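Local coordinates for protein alpha-fucosidase (Bifidobacterium bifidum, PDB 2EAB) that probably removes alpha-1,2-linked L-fucose from glycans by hydrolysis, this chain being the catalytic portion of a longer membrane-associated protein, at residues R333-D337 and G812-L817; L528-Y532 and A593-K597; N730-R734 and E778-N784; G821-G826 and R838-K843. One frame throughout, in Å; residues are numbered along the deposited sequence.

Interaction 1 of 4, residues R333-D337 and G812-L817; sequences RVKID and GSVSGL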
# COMPACT_ATOMS: atom_id res chain seq x y z
N ARG A 333 -6.17 -8.86 -15.76
CA ARG A 333 -6.76 -9.92 -14.93
C ARG A 333 -8.14 -9.54 -14.39
O ARG A 333 -8.98 -10.41 -14.17
CB ARG A 333 -5.85 -10.26 -13.76
CG ARG A 333 -4.57 -10.96 -14.15
CD ARG A 333 -3.67 -11.08 -12.95
NE ARG A 333 -2.40 -11.72 -13.27
CZ ARG A 333 -1.42 -11.91 -12.39
NH1 ARG A 333 -1.56 -11.53 -11.13
NH2 ARG A 333 -0.29 -12.50 -12.77
N VAL A 334 -8.35 -8.24 -14.17
CA VAL A 334 -9.59 -7.74 -13.61
C VAL A 334 -10.29 -6.87 -14.65
O VAL A 334 -9.67 -6.00 -15.26
CB VAL A 334 -9.35 -6.94 -12.30
CG1 VAL A 334 -10.63 -6.26 -11.82
CG2 VAL A 334 -8.80 -7.85 -11.21
N LYS A 335 -11.58 -7.11 -14.83
CA LYS A 335 -12.42 -6.25 -15.65
C LYS A 335 -13.63 -5.84 -14.83
O LYS A 335 -14.15 -6.62 -14.04
CB LYS A 335 -12.86 -6.96 -16.93
CG LYS A 335 -11.71 -7.36 -17.85
CD LYS A 335 -11.08 -6.13 -18.48
CE LYS A 335 -9.72 -6.43 -19.08
NZ LYS A 335 -9.19 -5.24 -19.81
N ILE A 336 -14.09 -4.61 -15.03
CA ILE A 336 -15.24 -4.10 -14.29
C ILE A 336 -16.09 -3.23 -15.21
O ILE A 336 -15.58 -2.33 -15.88
CB ILE A 336 -14.82 -3.36 -12.98
CG1 ILE A 336 -16.06 -2.96 -12.18
CG2 ILE A 336 -13.90 -2.16 -13.27
CD1 ILE A 336 -15.77 -2.52 -10.75
N ASP A 337 -17.38 -3.55 -15.26
CA ASP A 337 -18.33 -2.81 -16.09
C ASP A 337 -19.50 -2.33 -15.25
O ASP A 337 -20.35 -3.12 -14.83
CB ASP A 337 -18.83 -3.67 -17.26
CG ASP A 337 -19.58 -2.86 -18.32
OD1 ASP A 337 -19.83 -1.65 -18.12
OD2 ASP A 337 -19.90 -3.44 -19.38
N GLY A 812 -24.39 -4.45 -13.31
CA GLY A 812 -22.98 -4.43 -13.67
C GLY A 812 -22.37 -5.81 -13.66
O GLY A 812 -23.07 -6.81 -13.45
N SER A 813 -21.07 -5.85 -13.89
CA SER A 813 -20.32 -7.08 -13.80
C SER A 813 -18.89 -6.78 -13.42
O SER A 813 -18.38 -5.68 -13.64
CB SER A 813 -20.37 -7.87 -15.12
OG SER A 813 -19.73 -7.16 -16.16
N VAL A 814 -18.25 -7.77 -12.80
CA VAL A 814 -16.84 -7.73 -12.48
C VAL A 814 -16.28 -9.13 -12.70
O VAL A 814 -17.00 -10.12 -12.50
CB VAL A 814 -16.60 -7.21 -11.03
CG1 VAL A 814 -17.15 -8.19 -9.99
CG2 VAL A 814 -15.11 -6.92 -10.78
N SER A 815 -15.03 -9.21 -13.13
CA SER A 815 -14.38 -10.50 -13.30
C SER A 815 -12.95 -10.40 -12.81
O SER A 815 -12.31 -9.34 -12.91
CB SER A 815 -14.42 -10.95 -14.76
OG SER A 815 -13.75 -10.05 -15.61
N GLY A 816 -12.45 -11.50 -12.26
CA GLY A 816 -11.04 -11.60 -11.92
C GLY A 816 -10.64 -11.21 -10.51
O GLY A 816 -9.45 -11.16 -10.22
N LEU A 817 -11.61 -10.92 -9.64
CA LEU A 817 -11.28 -10.69 -8.23
C LEU A 817 -10.85 -12.00 -7.59
O LEU A 817 -11.12 -13.07 -8.13
CB LEU A 817 -12.46 -10.09 -7.48
CG LEU A 817 -13.01 -8.77 -8.03
CD1 LEU A 817 -14.10 -8.24 -7.11
CD2 LEU A 817 -11.91 -7.72 -8.21
O HOH W 1 -11.20 -10.78 -15.80
O HOH W 2 -21.50 -6.00 -17.83

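Interaction 2 of 4, residues L528-Y532 and A593-K597; sequences LDRVY and AAKAK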
# COMPACT_ATOMS: atom_id res chain seq x y z
N LEU A 528 3.66 -20.03 3.00
CA LEU A 528 3.32 -20.49 4.34
C LEU A 528 4.54 -20.55 5.25
O LEU A 528 4.49 -20.08 6.39
CB LEU A 528 2.63 -21.86 4.29
CG LEU A 528 2.30 -22.53 5.62
CD1 LEU A 528 1.39 -21.65 6.48
CD2 LEU A 528 1.63 -23.87 5.34
N ASP A 529 5.63 -21.13 4.76
CA ASP A 529 6.84 -21.24 5.59
C ASP A 529 7.38 -19.88 6.01
O ASP A 529 7.76 -19.68 7.17
CB ASP A 529 7.93 -22.04 4.86
CG ASP A 529 7.65 -23.54 4.84
OD1 ASP A 529 6.65 -23.99 5.46
OD2 ASP A 529 8.45 -24.27 4.22
N ARG A 530 7.38 -18.93 5.08
CA ARG A 530 7.89 -17.58 5.34
C ARG A 530 7.02 -16.81 6.31
O ARG A 530 7.52 -16.16 7.22
CB ARG A 530 8.04 -16.80 4.04
CG ARG A 530 9.13 -17.35 3.14
CD ARG A 530 9.07 -16.73 1.78
NE ARG A 530 9.55 -15.35 1.78
CZ ARG A 530 9.38 -14.51 0.76
NH1 ARG A 530 8.72 -14.90 -0.33
NH2 ARG A 530 9.86 -13.27 0.82
N VAL A 531 5.70 -16.89 6.13
CA VAL A 531 4.80 -16.14 7.00
C VAL A 531 4.75 -16.77 8.39
O VAL A 531 4.67 -16.07 9.39
CB VAL A 531 3.38 -15.93 6.39
CG1 VAL A 531 3.47 -15.33 5.00
CG2 VAL A 531 2.58 -17.22 6.35
N TYR A 532 4.82 -18.10 8.45
CA TYR A 532 4.88 -18.77 9.73
C TYR A 532 6.12 -18.36 10.53
O TYR A 532 6.02 -18.07 11.72
CB TYR A 532 4.83 -20.30 9.59
CG TYR A 532 5.04 -20.99 10.91
CD1 TYR A 532 4.06 -20.96 11.90
CD2 TYR A 532 6.24 -21.65 11.20
CE1 TYR A 532 4.25 -21.56 13.13
CE2 TYR A 532 6.44 -22.27 12.44
CZ TYR A 532 5.44 -22.22 13.39
OH TYR A 532 5.61 -22.82 14.62
N ALA A 593 -1.47 -20.34 10.74
CA ALA A 593 -0.24 -20.71 10.04
C ALA A 593 0.35 -21.99 10.63
O ALA A 593 0.75 -22.91 9.89
CB ALA A 593 0.77 -19.57 10.10
N ALA A 594 0.38 -22.06 11.96
CA ALA A 594 0.86 -23.24 12.66
C ALA A 594 0.03 -24.47 12.30
O ALA A 594 0.59 -25.51 11.95
CB ALA A 594 0.85 -23.01 14.16
N LYS A 595 -1.29 -24.33 12.36
CA LYS A 595 -2.19 -25.44 12.03
C LYS A 595 -1.98 -25.96 10.61
O LYS A 595 -2.01 -27.17 10.38
CB LYS A 595 -3.64 -25.03 12.25
CG LYS A 595 -4.05 -24.98 13.71
CD LYS A 595 -5.49 -24.57 13.89
CE LYS A 595 -5.91 -24.68 15.36
NZ LYS A 595 -5.83 -26.08 15.89
N ALA A 596 -1.75 -25.04 9.68
CA ALA A 596 -1.53 -25.40 8.28
C ALA A 596 -0.26 -26.23 8.09
O ALA A 596 -0.12 -26.95 7.09
CB ALA A 596 -1.49 -24.15 7.42
N LYS A 597 0.66 -26.12 9.05
CA LYS A 597 1.90 -26.88 9.04
C LYS A 597 1.86 -28.10 9.96
O LYS A 597 2.84 -28.84 10.05
CB LYS A 597 3.07 -25.97 9.44
CG LYS A 597 3.40 -24.91 8.40
CD LYS A 597 4.47 -23.95 8.87
CE LYS A 597 5.82 -24.63 9.11
NZ LYS A 597 6.36 -25.32 7.90

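Interaction 3 of 4, residues N730-R734 and E778-N784; sequences NSWAR and EMLLQSN. With EDO (1,2-ethanediol), chain G.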
# COMPACT_ATOMS: atom_id res chain seq x y z
N ASN A 730 -13.22 1.30 3.27
CA ASN A 730 -13.07 -0.13 3.55
C ASN A 730 -13.82 -0.58 4.79
O ASN A 730 -14.41 -1.67 4.80
CB ASN A 730 -11.59 -0.50 3.65
CG ASN A 730 -10.93 -0.59 2.29
OD1 ASN A 730 -10.93 -1.65 1.65
ND2 ASN A 730 -10.37 0.53 1.83
N SER A 731 -13.82 0.25 5.83
CA SER A 731 -14.51 -0.05 7.08
C SER A 731 -16.01 -0.13 6.86
O SER A 731 -16.66 -1.09 7.28
CB SER A 731 -14.19 0.99 8.14
OG SER A 731 -12.80 1.01 8.42
N TRP A 732 -16.56 0.87 6.18
CA TRP A 732 -17.98 0.85 5.87
C TRP A 732 -18.37 -0.31 4.96
O TRP A 732 -19.44 -0.88 5.12
CB TRP A 732 -18.43 2.19 5.31
CG TRP A 732 -18.75 3.20 6.38
CD1 TRP A 732 -17.94 4.20 6.84
CD2 TRP A 732 -19.97 3.29 7.13
NE1 TRP A 732 -18.59 4.92 7.82
CE2 TRP A 732 -19.83 4.38 8.02
CE3 TRP A 732 -21.16 2.56 7.14
CZ2 TRP A 732 -20.85 4.76 8.91
CZ3 TRP A 732 -22.18 2.93 8.02
CH2 TRP A 732 -22.01 4.03 8.89
N ALA A 733 -17.50 -0.70 4.02
CA ALA A 733 -17.81 -1.84 3.16
C ALA A 733 -18.06 -3.11 3.99
O ALA A 733 -18.98 -3.88 3.70
CB ALA A 733 -16.71 -2.08 2.14
N ARG A 734 -17.25 -3.31 5.02
CA ARG A 734 -17.36 -4.49 5.88
C ARG A 734 -18.68 -4.54 6.66
O ARG A 734 -19.08 -5.61 7.11
CB ARG A 734 -16.18 -4.54 6.85
CG ARG A 734 -14.82 -4.83 6.18
CD ARG A 734 -14.74 -6.28 5.67
NE ARG A 734 -13.41 -6.70 5.21
CZ ARG A 734 -12.40 -7.05 6.01
NH1 ARG A 734 -12.54 -6.96 7.33
NH2 ARG A 734 -11.25 -7.46 5.49
N GLU A 778 -14.01 -4.67 -1.73
CA GLU A 778 -14.76 -5.11 -0.56
C GLU A 778 -16.27 -4.90 -0.71
O GLU A 778 -17.05 -5.62 -0.09
CB GLU A 778 -14.25 -4.45 0.73
CG GLU A 778 -12.78 -4.76 1.07
CD GLU A 778 -12.52 -6.21 1.46
OE1 GLU A 778 -13.21 -6.75 2.35
OE2 GLU A 778 -11.57 -6.80 0.90
N MET A 779 -16.68 -3.94 -1.53
CA MET A 779 -18.11 -3.79 -1.82
C MET A 779 -18.66 -4.96 -2.63
O MET A 779 -19.79 -5.39 -2.43
CB MET A 779 -18.39 -2.48 -2.55
CG MET A 779 -18.40 -1.27 -1.63
SD MET A 779 -19.12 0.18 -2.39
CE MET A 779 -17.64 0.74 -3.20
N LEU A 780 -17.83 -5.47 -3.53
CA LEU A 780 -18.26 -6.49 -4.48
C LEU A 780 -17.96 -7.92 -4.02
O LEU A 780 -18.62 -8.86 -4.47
CB LEU A 780 -17.64 -6.24 -5.86
CG LEU A 780 -17.88 -4.84 -6.43
CD1 LEU A 780 -17.17 -4.72 -7.77
CD2 LEU A 780 -19.36 -4.53 -6.58
N LEU A 781 -17.00 -8.06 -3.12
CA LEU A 781 -16.53 -9.37 -2.67
C LEU A 781 -15.88 -9.24 -1.30
O LEU A 781 -14.98 -8.43 -1.12
CB LEU A 781 -15.52 -9.94 -3.66
CG LEU A 781 -14.80 -11.22 -3.23
CD1 LEU A 781 -15.77 -12.40 -3.13
CD2 LEU A 781 -13.67 -11.55 -4.18
N GLN A 782 -16.33 -10.05 -0.35
CA GLN A 782 -15.62 -10.19 0.92
C GLN A 782 -15.32 -11.67 1.13
O GLN A 782 -16.04 -12.53 0.63
CB GLN A 782 -16.42 -9.59 2.08
CG GLN A 782 -16.32 -8.07 2.10
CD GLN A 782 -17.36 -7.39 2.97
OE1 GLN A 782 -17.78 -7.91 4.00
NE2 GLN A 782 -17.78 -6.19 2.56
N SER A 783 -14.26 -11.96 1.87
CA SER A 783 -13.89 -13.35 2.12
C SER A 783 -13.17 -13.55 3.44
O SER A 783 -12.46 -14.54 3.61
CB SER A 783 -13.08 -13.91 0.94
OG SER A 783 -11.84 -13.23 0.78
N ASN A 784 -13.36 -12.62 4.37
CA ASN A 784 -12.62 -12.64 5.64
C ASN A 784 -13.41 -13.19 6.82
O ASN A 784 -12.83 -13.38 7.89
CB ASN A 784 -12.18 -11.22 6.01
CG ASN A 784 -13.35 -10.34 6.41
OD1 ASN A 784 -14.21 -10.06 5.58
ND2 ASN A 784 -13.39 -9.93 7.66
C1 EDO G . -9.11 -6.67 3.56
O1 EDO G . -10.25 -7.61 3.21
C2 EDO G . -8.14 -6.68 2.31
O2 EDO G . -7.73 -8.06 2.11
O HOH W 3 -20.26 -7.30 5.10

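Interaction 4 of 4, residues G821-G826 and R838-K843; sequences GNFTVG and RLTSNK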
# COMPACT_ATOMS: atom_id res chain seq x y z
N GLY A 821 -8.66 -18.47 0.17
CA GLY A 821 -8.76 -19.87 -0.25
C GLY A 821 -8.33 -20.06 -1.69
O GLY A 821 -8.21 -21.20 -2.17
N ASN A 822 -8.08 -18.95 -2.38
CA ASN A 822 -7.62 -18.91 -3.77
C ASN A 822 -8.71 -19.34 -4.75
O ASN A 822 -8.62 -20.38 -5.42
CB ASN A 822 -6.32 -19.70 -3.98
CG ASN A 822 -5.56 -19.23 -5.21
OD1 ASN A 822 -6.09 -18.47 -6.03
ND2 ASN A 822 -4.32 -19.66 -5.34
N PHE A 823 -9.74 -18.50 -4.80
CA PHE A 823 -10.80 -18.62 -5.79
C PHE A 823 -10.83 -17.33 -6.60
O PHE A 823 -10.79 -16.24 -6.03
CB PHE A 823 -12.17 -18.78 -5.13
CG PHE A 823 -12.30 -19.99 -4.26
CD1 PHE A 823 -12.83 -21.17 -4.77
CD2 PHE A 823 -11.92 -19.94 -2.92
CE1 PHE A 823 -12.96 -22.30 -3.96
CE2 PHE A 823 -12.05 -21.06 -2.10
CZ PHE A 823 -12.58 -22.24 -2.62
N THR A 824 -10.91 -17.45 -7.92
CA THR A 824 -11.12 -16.27 -8.76
C THR A 824 -12.62 -16.09 -8.93
O THR A 824 -13.35 -17.07 -9.16
CB THR A 824 -10.40 -16.40 -10.11
OG1 THR A 824 -9.03 -16.73 -9.87
CG2 THR A 824 -10.47 -15.09 -10.90
N VAL A 825 -13.08 -14.85 -8.80
CA VAL A 825 -14.50 -14.55 -8.71
C VAL A 825 -14.93 -13.55 -9.77
O VAL A 825 -14.33 -12.48 -9.90
CB VAL A 825 -14.86 -13.98 -7.31
CG1 VAL A 825 -16.35 -13.65 -7.23
CG2 VAL A 825 -14.47 -14.94 -6.20
N GLY A 826 -15.97 -13.92 -10.51
CA GLY A 826 -16.67 -12.99 -11.38
C GLY A 826 -18.13 -12.99 -10.97
O GLY A 826 -18.65 -14.03 -10.55
N ARG A 838 -19.29 -16.66 -11.22
CA ARG A 838 -18.32 -17.60 -11.77
C ARG A 838 -17.20 -17.74 -10.75
O ARG A 838 -16.50 -16.77 -10.44
CB ARG A 838 -17.80 -17.12 -13.12
CG ARG A 838 -18.89 -17.06 -14.19
CD ARG A 838 -18.35 -16.68 -15.57
NE ARG A 838 -17.31 -17.60 -16.04
CZ ARG A 838 -17.53 -18.75 -16.66
NH1 ARG A 838 -18.76 -19.17 -16.91
NH2 ARG A 838 -16.50 -19.50 -17.04
N LEU A 839 -17.05 -18.95 -10.22
CA LEU A 839 -16.10 -19.22 -9.15
C LEU A 839 -15.06 -20.21 -9.66
O LEU A 839 -15.37 -21.39 -9.86
CB LEU A 839 -16.83 -19.78 -7.93
CG LEU A 839 -15.99 -19.98 -6.67
CD1 LEU A 839 -15.79 -18.65 -5.94
CD2 LEU A 839 -16.63 -21.01 -5.75
N THR A 840 -13.85 -19.73 -9.89
CA THR A 840 -12.77 -20.60 -10.33
C THR A 840 -11.98 -21.04 -9.11
O THR A 840 -11.38 -20.21 -8.42
CB THR A 840 -11.83 -19.89 -11.31
OG1 THR A 840 -12.59 -19.34 -12.40
CG2 THR A 840 -10.79 -20.86 -11.85
N SER A 841 -12.00 -22.34 -8.83
CA SER A 841 -11.22 -22.85 -7.71
C SER A 841 -9.79 -23.09 -8.17
O SER A 841 -9.54 -23.94 -9.01
CB SER A 841 -11.81 -24.16 -7.20
OG SER A 841 -11.06 -24.63 -6.11
N ASN A 842 -8.86 -22.32 -7.62
CA ASN A 842 -7.46 -22.44 -8.03
C ASN A 842 -6.67 -23.47 -7.23
O ASN A 842 -5.61 -23.94 -7.68
CB ASN A 842 -6.76 -21.08 -8.00
CG ASN A 842 -7.48 -20.04 -8.85
OD1 ASN A 842 -7.76 -18.93 -8.41
ND2 ASN A 842 -7.79 -20.42 -10.08
N LYS A 843 -7.18 -23.84 -6.06
CA LYS A 843 -6.49 -24.77 -5.18
C LYS A 843 -7.33 -25.98 -4.74
O LYS A 843 -6.83 -26.83 -4.00
CB LYS A 843 -5.92 -24.04 -3.95
CG LYS A 843 -4.81 -23.04 -4.26
CD LYS A 843 -3.52 -23.69 -4.76
CE LYS A 843 -2.68 -24.20 -3.60
NZ LYS A 843 -1.30 -24.54 -4.03
O HOH W 4 -9.33 -23.21 -4.02

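Interaction 1 of 4, residues R333-D337 and G812-L817
K335 and D337 face S815 and S813 as two antiparallel hydrogen-bonded pairs, so strand 335-337 runs against strand 812-817 on four backbone bonds. K335 N gives to S815 O at 3.0 Å, and K335 O accepts from S815 N at 2.9 Å. D337 N meets S813 O at 2.9 Å in an almost straight bond (177° at the hydrogen), and S813 N returns one to D337 O. The non-hydrogen-bonded pair I336-V814 lies between, with I336 O taken by Q340 NE2. Past the ladder, R333 O receives a CA-H...O contact from G816 CA at 3.3 Å and a hydrogen bond from a water that also joins S815 OG. A second water binds S813 OG but reaches D337 OD2 only weakly. The charged ends look outside the pair: R333 bridges to E439, K335 to D332, and D337 OD1 accepts from G339 N; G816 O is held by N436 ND2. V334 sets CG1 anti to its N (chi1 173°), bringing that methyl to L817 CD2 at 4.1 Å while CG2 lies 3.5 Å from G816 O. It also packs on Y376 of helix 365-386. With an alanine here both methyls are gone, which would probably leave a gap beside L817 CD2 and Y376. I336 and V814 share this buried side, where both touch L780. G816 and L817 both face V825, a G1 beta bulge; at G816 (phi 93°) a CB would hit the preceding carbonyl O. The four-bond ladder adds 335-337 as the edge strand, within this chain, of the C-terminal domain's antiparallel sheet.

Interaction 2 of 4, residues L528-Y532 and A593-K597
Two helices meet here through an apolar patch bordered by one salt bridge: L528 and Y532, one turn apart on helix 525-546, pack on A593, A594, A596 and K597 at the C-terminal end of helix 577-596. L528 sets its CG anti to the backbone N (chi1 176°), which carries both methyls across to the partner. CD1 approaches A593 O at 3.7 Å and also touches A596 CB; CD2 lies 3.8 Å from A596 CB and, on another flank, against K597 CG. The leucine and lysine chains run past each other in opposite directions. Y532 brings the edge of its ring to A593 CB, 4.0 Å from CD1, while CE1 is 3.8 Å from A594 CB. K597 crosses the ring obliquely, its CD 3.6 Å from Y532 CG. Bends at chi3 (64°) and chi4 turn the lysine back toward the first helix, where NZ donates to D529 OD1 at 2.8 Å. The ammonium meets that oxygen from above the carboxylate plane, 45° out of it, and the two side chains cross at about a right angle. This charged clasp lies on the exposed border, whereas the leucine, the tyrosine and the first two alanines are buried. The Y532 hydroxyl goes on to D601 OD2, and W632 packs on both Y532 and A594. Small alanines facing large leucine and tyrosine side chains let the helices come close, consistent with helix-helix packing in the (alpha/alpha)6 barrel of family 95 glycoside hydrolases.

Interaction 3 of 4, residues N730-R734 and E778-N784
R734 and E778 form a buried salt bridge: NE gives to OE1 at 2.9 Å, nearly straight (172°), with the oxygen in the guanidinium plane but NE 41° above the carboxylate plane. A 1,2-ethanediol, probably from the crystallisation liquor, gives from O1 to E778 OE2 at 2.8 Å; its contact with R734 NH2 is too short to be relied on. P688 O and G689 O accept from the remaining guanidinium nitrogens, which helps fix the group's rotation. N784 lays its amide over one face, CG 3.4 Å above the guanidinium centre and the planes 19° apart, a stack in which no hydrogen bond joins the two groups. Q782 NE2 spends its two hydrogens on A733 O and E778 O, each at 2.8 Å, tying the end of helix 722-734 to that of helix 767-780 in the helical catalytic domain. N784 comes within about 4 Å, side chain to side chain, of D690, which is known to bind calcium in this protein, though none is bound there in this chain. Water joins Q782 OE1 to R734 O. Farther out, A733 CB rests on E778 CB at 3.7 Å and on M779 CG, while N730 OD1, bonded to S774 OG, touches E778 CG.

Interaction 4 of 4, residues G821-G826 and R838-K843
T824 and T840, then G826 and R838, are antiparallel hydrogen-bonded pairs, each with two backbone bonds of 2.8 to 2.9 Å between N and O, and these form the tight half of the contact. On the buried side L839 CD1 touches both F823 CB at 3.7 Å and V825 CG2 at 3.9 Å; its CG stands anti to the backbone N (chi1 -174°), which swings the isobutyl end toward them. The F823 ring extends along S841, CE1 3.7 Å from OG. On the other, partly exposed side T824 CB meets T840 CB at 4.0 Å, and R838 leads its guanidinium away from G826. The ladder frays toward N822, whose O still accepts from N842 N at 2.9 Å. Beyond this bond, between G821 and K843, a water replaces direct pairing: it donates to G821 O, accepts from K843 N, bonds S841 OG and lies above the F823 ring, offset toward its rim. N822 itself reaches out of the pair, ND2 giving to S522 O while lying 3.6 Å from K843 CG. Exchanging N822 for an alanine would probably leave S522 O without this donor and K843 CG with only the CB beside it. N822 and F823 both face A819, a G1 beta bulge. The hairpin 823-830/833-841 is flanked by strand 812-819, through V825 and L817, and by strand 890-896, while L839 packs on strand 847-851.

Overall arrangement
Interactions 1 and 4 belong to one antiparallel sheet, joined where L817 O meets V825 N at 2.7 Å, a probable hydrogen bond; both rest on backbone ladders with a buried apolar side and a wetter, partly exposed one. Interaction 3 is wholly buried and relies on side-chain charge and amides between helix ends. It touches both: L780 and L781 pack on I336, V814 and L817 of interaction 1, and L781 on V825 of interaction 4, so the helical domain abuts the beta domain here. Interaction 2 stands apart, its nearest atoms about 10 Å from interaction 4, and sets its single salt bridge at the surface rather than inside.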